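Peptidyl-prolyl cis-trans isomerase (PDB 5XB0) probably catalyses the cis-trans isomerisation of peptide bonds preceding proline, as expected of the FKBP-type domain contained in this C-terminal portion of a longer protein. Local coordinates at residues 72-77 and 128-133; 101-106 and 117-122. One frame throughout, in Å; residues are numbered along the deposited sequence.

Contact 1: residues 72-77 and 128-133; sequences PQWFRL and LIAVSQ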
loop_
_atom_site.group_PDB
_atom_site.type_symbol
_atom_site.label_atom_id
_atom_site.label_comp_id
_atom_site.label_asym_id
_atom_site.label_seq_id
_atom_site.Cartn_x
_atom_site.Cartn_y
_atom_site.Cartn_z
ATOM N N PRO A 72 -16.918 -0.434 -4.760
ATOM C CA PRO A 72 -16.327 0.410 -3.716
ATOM C C PRO A 72 -16.568 -0.199 -2.340
ATOM O O PRO A 72 -17.668 -0.692 -2.075
ATOM C CB PRO A 72 -17.066 1.739 -3.868
ATOM C CG PRO A 72 -17.495 1.763 -5.283
ATOM C CD PRO A 72 -17.836 0.330 -5.626
ATOM N N GLN A 73 -15.536 -0.198 -1.508
ATOM C CA GLN A 73 -15.550 -0.955 -0.266
ATOM C C GLN A 73 -15.087 -0.095 0.902
ATOM O O GLN A 73 -14.075 0.588 0.787
ATOM C CB GLN A 73 -14.646 -2.181 -0.416
ATOM C CG GLN A 73 -14.678 -3.129 0.739
ATOM C CD GLN A 73 -14.062 -4.469 0.399
ATOM O OE1 GLN A 73 -13.534 -4.674 -0.705
ATOM N NE2 GLN A 73 -14.126 -5.398 1.348
ATOM N N TRP A 74 -15.819 -0.148 2.019
ATOM C CA TRP A 74 -15.458 0.573 3.246
ATOM C C TRP A 74 -14.477 -0.199 4.124
ATOM O O TRP A 74 -14.653 -1.405 4.357
ATOM C CB TRP A 74 -16.706 0.890 4.078
ATOM C CG TRP A 74 -17.568 1.977 3.518
ATOM C CD1 TRP A 74 -18.720 1.826 2.804
ATOM C CD2 TRP A 74 -17.349 3.389 3.634
ATOM N NE1 TRP A 74 -19.232 3.055 2.467
ATOM C CE2 TRP A 74 -18.413 4.032 2.974
ATOM C CE3 TRP A 74 -16.357 4.170 4.231
ATOM C CZ2 TRP A 74 -18.504 5.421 2.875
ATOM C CZ3 TRP A 74 -16.461 5.556 4.150
ATOM C CH2 TRP A 74 -17.524 6.162 3.472
ATOM N N PHE A 75 -13.462 0.512 4.619
ATOM C CA PHE A 75 -12.493 -0.031 5.585
ATOM C C PHE A 75 -12.253 0.960 6.718
ATOM O O PHE A 75 -12.212 2.165 6.491
ATOM C CB PHE A 75 -11.151 -0.329 4.917
ATOM C CG PHE A 75 -11.206 -1.391 3.875
ATOM C CD1 PHE A 75 -11.316 -2.728 4.235
ATOM C CD2 PHE A 75 -11.131 -1.066 2.533
ATOM C CE1 PHE A 75 -11.351 -3.714 3.268
ATOM C CE2 PHE A 75 -11.167 -2.051 1.563
ATOM C CZ PHE A 75 -11.278 -3.377 1.933
ATOM N N ARG A 76 -12.067 0.454 7.933
ATOM C CA ARG A 76 -11.580 1.285 9.033
ATOM C C ARG A 76 -10.073 1.445 8.924
ATOM O O ARG A 76 -9.349 0.449 8.823
ATOM C CB ARG A 76 -11.940 0.668 10.388
ATOM C CG ARG A 76 -13.398 0.767 10.723
ATOM C CD ARG A 76 -13.718 0.104 12.042
ATOM N NE ARG A 76 -12.947 0.674 13.142
ATOM C CZ ARG A 76 -13.401 0.780 14.386
ATOM N NH1 ARG A 76 -14.628 0.366 14.682
ATOM N NH2 ARG A 76 -12.636 1.308 15.331
ATOM N N LEU A 77 -9.595 2.684 8.936
ATOM C CA LEU A 77 -8.150 2.916 8.864
ATOM C C LEU A 77 -7.394 2.319 10.051
ATOM O O LEU A 77 -6.218 1.972 9.922
ATOM C CB LEU A 77 -7.846 4.412 8.766
ATOM C CG LEU A 77 -7.936 5.008 7.365
ATOM C CD1 LEU A 77 -7.265 6.366 7.348
ATOM C CD2 LEU A 77 -7.310 4.086 6.319
ATOM N N LEU A 128 -9.802 6.778 -4.022
ATOM C CA LEU A 128 -10.537 7.117 -2.810
ATOM C C LEU A 128 -11.896 7.721 -3.192
ATOM O O LEU A 128 -11.980 8.824 -3.733
ATOM C CB LEU A 128 -9.724 8.072 -1.935
ATOM C CG LEU A 128 -10.356 8.414 -0.587
ATOM C CD1 LEU A 128 -10.581 7.178 0.310
ATOM C CD2 LEU A 128 -9.498 9.425 0.133
ATOM N N ILE A 129 -12.960 6.981 -2.910
ATOM C CA ILE A 129 -14.302 7.359 -3.336
ATOM C C ILE A 129 -14.991 8.261 -2.317
ATOM O O ILE A 129 -15.723 9.192 -2.677
ATOM C CB ILE A 129 -15.167 6.102 -3.573
ATOM C CG1 ILE A 129 -14.481 5.165 -4.563
ATOM C CG2 ILE A 129 -16.559 6.474 -4.069
ATOM C CD1 ILE A 129 -14.193 5.811 -5.881
ATOM N N ALA A 130 -14.757 7.967 -1.040
ATOM C CA ALA A 130 -15.384 8.700 0.048
ATOM C C ALA A 130 -14.655 8.422 1.358
ATOM O O ALA A 130 -13.897 7.466 1.479
ATOM C CB ALA A 130 -16.852 8.328 0.174
ATOM N N VAL A 131 -14.875 9.293 2.328
ATOM C CA VAL A 131 -14.372 9.078 3.676
ATOM C C VAL A 131 -15.497 9.350 4.652
ATOM O O VAL A 131 -16.482 10.010 4.315
ATOM C CB VAL A 131 -13.163 9.984 4.021
ATOM C CG1 VAL A 131 -12.003 9.758 3.033
ATOM C CG2 VAL A 131 -13.582 11.439 4.064
ATOM N N SER A 132 -15.349 8.849 5.870
ATOM C CA SER A 132 -16.314 9.130 6.921
ATOM C C SER A 132 -15.639 8.975 8.264
ATOM O O SER A 132 -14.471 8.559 8.345
ATOM C CB SER A 132 -17.526 8.201 6.837
ATOM O OG SER A 132 -17.247 6.966 7.461
ATOM N N GLN A 133 -16.367 9.328 9.317
ATOM C CA GLN A 133 -15.903 9.091 10.675
ATOM C C GLN A 133 -16.061 7.616 11.021
ATOM O O GLN A 133 -16.743 6.872 10.313
ATOM C CB GLN A 133 -16.672 9.962 11.672
ATOM C CG GLN A 133 -16.613 11.460 11.384
ATOM C CD GLN A 133 -15.221 12.059 11.551
ATOM O OE1 GLN A 133 -14.264 11.370 11.908
ATOM N NE2 GLN A 133 -15.109 13.359 11.298
ATOM O OXT GLN A 133 -15.512 7.136 12.013
#
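Trp-74 reaches from strand 73-76 to the C-terminal strand with the outer atoms of its benzo ring, and this one side chain carries most of the contact. Its CG is anti to the carbonyl carbon and beside the backbone N (chi1 -73°); with the ring turned by chi2 100°, CZ3 and CH2 face the C-terminal strand. Val-131 C meets the ring edge near its plane, 3.9 Å from Trp-74 CZ3. Obliquely to the ring come Ala-130 CB, 4.0 Å from Trp-74 CH2, and Ser-132 OG, 3.7 Å from Trp-74 CZ3.

At the other end the packing thins to a single apolar touch, Pro-72 CB against Ile-129 CG1 at 4.3 Å, and the whole patch lies at the protein surface. Strand 51-59 runs between the two strands and pairs with both, which keeps their axes 8.8 Å apart; their directions differ by 45°, consistent with sheet twist. Ile-129 and Ala-130 form a classic beta bulge opposite Glu-53. Ser-132 OG donates to Gln-133 O of the C-terminal carboxylate at 2.9 Å and also bonds Arg-51, so Trp-74 packs against a hydroxyl that already has polar partners, and van der Waals contact alone spans the central strand.

Contact 2: residues 101-106 and 117-122; sequences IPSDQA and DPFTPL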
loop_
_atom_site.group_PDB
_atom_site.type_symbol
_atom_site.label_atom_id
_atom_site.label_comp_id
_atom_site.label_asym_id
_atom_site.label_seq_id
_atom_site.Cartn_x
_atom_site.Cartn_y
_atom_site.Cartn_z
ATOM N N ILE A 101 4.385 -0.177 -0.587
ATOM C CA ILE A 101 4.422 -0.289 0.867
ATOM C C ILE A 101 5.463 -1.323 1.270
ATOM O O ILE A 101 5.378 -2.487 0.852
ATOM C CB ILE A 101 3.018 -0.672 1.409
ATOM C CG1 ILE A 101 1.997 0.380 0.938
ATOM C CG2 ILE A 101 3.019 -0.804 2.922
ATOM C CD1 ILE A 101 0.571 0.092 1.336
ATOM N N PRO A 102 6.459 -0.911 2.077
ATOM C CA PRO A 102 7.467 -1.878 2.540
ATOM C C PRO A 102 6.841 -2.955 3.392
ATOM O O PRO A 102 5.791 -2.726 4.005
ATOM C CB PRO A 102 8.451 -1.022 3.359
ATOM C CG PRO A 102 7.659 0.161 3.776
ATOM C CD PRO A 102 6.653 0.423 2.670
ATOM N N SER A 103 7.457 -4.133 3.413
ATOM C CA SER A 103 6.816 -5.255 4.079
ATOM C C SER A 103 6.609 -4.963 5.556
ATOM O O SER A 103 5.644 -5.466 6.135
ATOM C CB SER A 103 7.604 -6.558 3.892
ATOM O OG SER A 103 8.789 -6.581 4.662
ATOM N N ASP A 104 7.454 -4.131 6.176
ATOM C CA ASP A 104 7.249 -3.892 7.608
ATOM C C ASP A 104 6.038 -2.983 7.874
ATOM O O ASP A 104 5.656 -2.769 9.023
ATOM C CB ASP A 104 8.527 -3.357 8.304
ATOM C CG ASP A 104 9.032 -2.022 7.767
ATOM O OD1 ASP A 104 8.273 -1.266 7.141
ATOM O OD2 ASP A 104 10.225 -1.715 8.034
ATOM N N GLN A 105 5.407 -2.495 6.806
ATOM C CA GLN A 105 4.160 -1.750 6.929
ATOM C C GLN A 105 3.010 -2.517 6.283
ATOM O O GLN A 105 1.923 -1.976 6.069
ATOM C CB GLN A 105 4.312 -0.359 6.303
ATOM C CG GLN A 105 5.193 0.562 7.106
ATOM C CD GLN A 105 4.485 1.030 8.364
ATOM O OE1 GLN A 105 3.291 1.319 8.333
ATOM N NE2 GLN A 105 5.199 1.085 9.464
ATOM N N ALA A 106 3.262 -3.787 5.984
ATOM C CA ALA A 106 2.275 -4.664 5.361
ATOM C C ALA A 106 2.224 -5.970 6.165
ATOM O O ALA A 106 1.833 -5.949 7.340
ATOM C CB ALA A 106 2.625 -4.908 3.913
ATOM N N ASP A 117 4.572 -14.066 0.594
ATOM C CA ASP A 117 5.786 -14.535 1.250
ATOM C C ASP A 117 6.257 -13.534 2.301
ATOM O O ASP A 117 5.904 -12.353 2.250
ATOM C CB ASP A 117 6.903 -14.760 0.226
ATOM C CG ASP A 117 6.629 -15.929 -0.700
ATOM O OD1 ASP A 117 5.812 -16.796 -0.341
ATOM O OD2 ASP A 117 7.242 -15.968 -1.784
ATOM N N PRO A 118 7.056 -14.000 3.263
ATOM C CA PRO A 118 7.772 -13.079 4.146
ATOM C C PRO A 118 8.516 -12.001 3.356
ATOM O O PRO A 118 9.010 -12.278 2.262
ATOM C CB PRO A 118 8.758 -14.002 4.879
ATOM C CG PRO A 118 8.026 -15.322 4.925
ATOM C CD PRO A 118 7.321 -15.409 3.603
ATOM N N PHE A 119 8.560 -10.786 3.897
ATOM C CA PHE A 119 9.392 -9.710 3.365
ATOM C C PHE A 119 9.019 -9.323 1.943
ATOM O O PHE A 119 9.882 -9.060 1.106
ATOM C CB PHE A 119 10.872 -10.101 3.447
ATOM C CG PHE A 119 11.282 -10.550 4.815
ATOM C CD1 PHE A 119 11.179 -9.682 5.882
ATOM C CD2 PHE A 119 11.706 -11.845 5.044
ATOM C CE1 PHE A 119 11.531 -10.092 7.158
ATOM C CE2 PHE A 119 12.069 -12.264 6.321
ATOM C CZ PHE A 119 11.982 -11.385 7.374
ATOM N N THR A 120 7.717 -9.257 1.695
ATOM C CA THR A 120 7.216 -8.859 0.385
ATOM C C THR A 120 6.629 -7.448 0.429
ATOM O O THR A 120 5.583 -7.225 1.044
ATOM C CB THR A 120 6.148 -9.834 -0.111
ATOM O OG1 THR A 120 6.687 -11.161 -0.140
ATOM C CG2 THR A 120 5.681 -9.467 -1.507
ATOM N N PRO A 121 7.299 -6.487 -0.222
ATOM C CA PRO A 121 6.660 -5.178 -0.404
ATOM C C PRO A 121 5.422 -5.302 -1.295
ATOM O O PRO A 121 5.371 -6.184 -2.147
ATOM C CB PRO A 121 7.754 -4.335 -1.064
ATOM C CG PRO A 121 8.666 -5.330 -1.720
ATOM C CD PRO A 121 8.578 -6.611 -0.942
ATOM N N LEU A 122 4.427 -4.451 -1.082
ATOM C CA LEU A 122 3.168 -4.555 -1.823
ATOM C C LEU A 122 2.925 -3.307 -2.652
ATOM O O LEU A 122 3.261 -2.205 -2.225
ATOM C CB LEU A 122 1.997 -4.770 -0.864
ATOM C CG LEU A 122 2.115 -5.973 0.079
ATOM C CD1 LEU A 122 0.873 -6.077 0.963
ATOM C CD2 LEU A 122 2.309 -7.244 -0.743
#
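Ile-101 and Leu-122 face each other as an antiparallel, hydrogen-bonded pair that closes the base of the long connection between the last two strands. Both backbone bonds are short and fairly straight: Ile-101 N donates to Leu-122 O at 2.8 Å (167° at the hydrogen), and Leu-122 N returns a bond to Ile-101 O at 2.9 Å. The same Ile-101 O also receives a bent, presumably weak CA-H...O contact from Pro-121 CA at 3.2 Å.

Apolar packing continues on the face carrying Ile-101 and Leu-122. After the short 3-10 turn at 103-104 the chain comes back, and the methyl of Ala-106 meets one branch of the leucine, CB to Leu-122 CD1 at 3.6 Å.

Van der Waals contacts of Ser-103 make up most of the rest. Its CB packs 3.5 Å from Thr-120 N, while OG stands between its own N and carbonyl carbon (chi1 73°). From there Ser-103 OG lies 3.4 Å from Phe-119 CA and at the edge of the phenyl ring, and it hydrogen-bonds Glu-13 of helix 6-21. Within 117-122, Thr-120 OG1 donates to Asp-117 O at 2.8 Å from above the carbonyl plane, tying the turn through Phe-119.

In FKBP domains such as FKBP12 the connection before the last strand overhangs the active site, and it probably does so here. The pair joins the end of strand 96-101 to the start of strand 122-132, while helix 6-21 packs alongside, its Leu-10 touching Phe-119 and its Phe-16 and Met-17 touching Pro-121.

Overall arrangement
The two contacts sit on opposite sides of the chain's centre, their own centres about 23 Å apart and their nearest atoms about 10 Å apart. In sequence, 72-77 comes first, then 101-106 and 117-122, and finally 128-133, so contact 2 falls wholly between the halves of contact 1. Contact 1 lies on the antiparallel sheet of the FKBP fold, at its surface and far from helix 6-21, while contact 2 reaches from the last paired residues of the sheet into the connection beside that helix. Strand 122-132, which pairs with both 51-59 and 96-101, runs from one contact to the other: its first residue belongs to contact 2 and its last to contact 1.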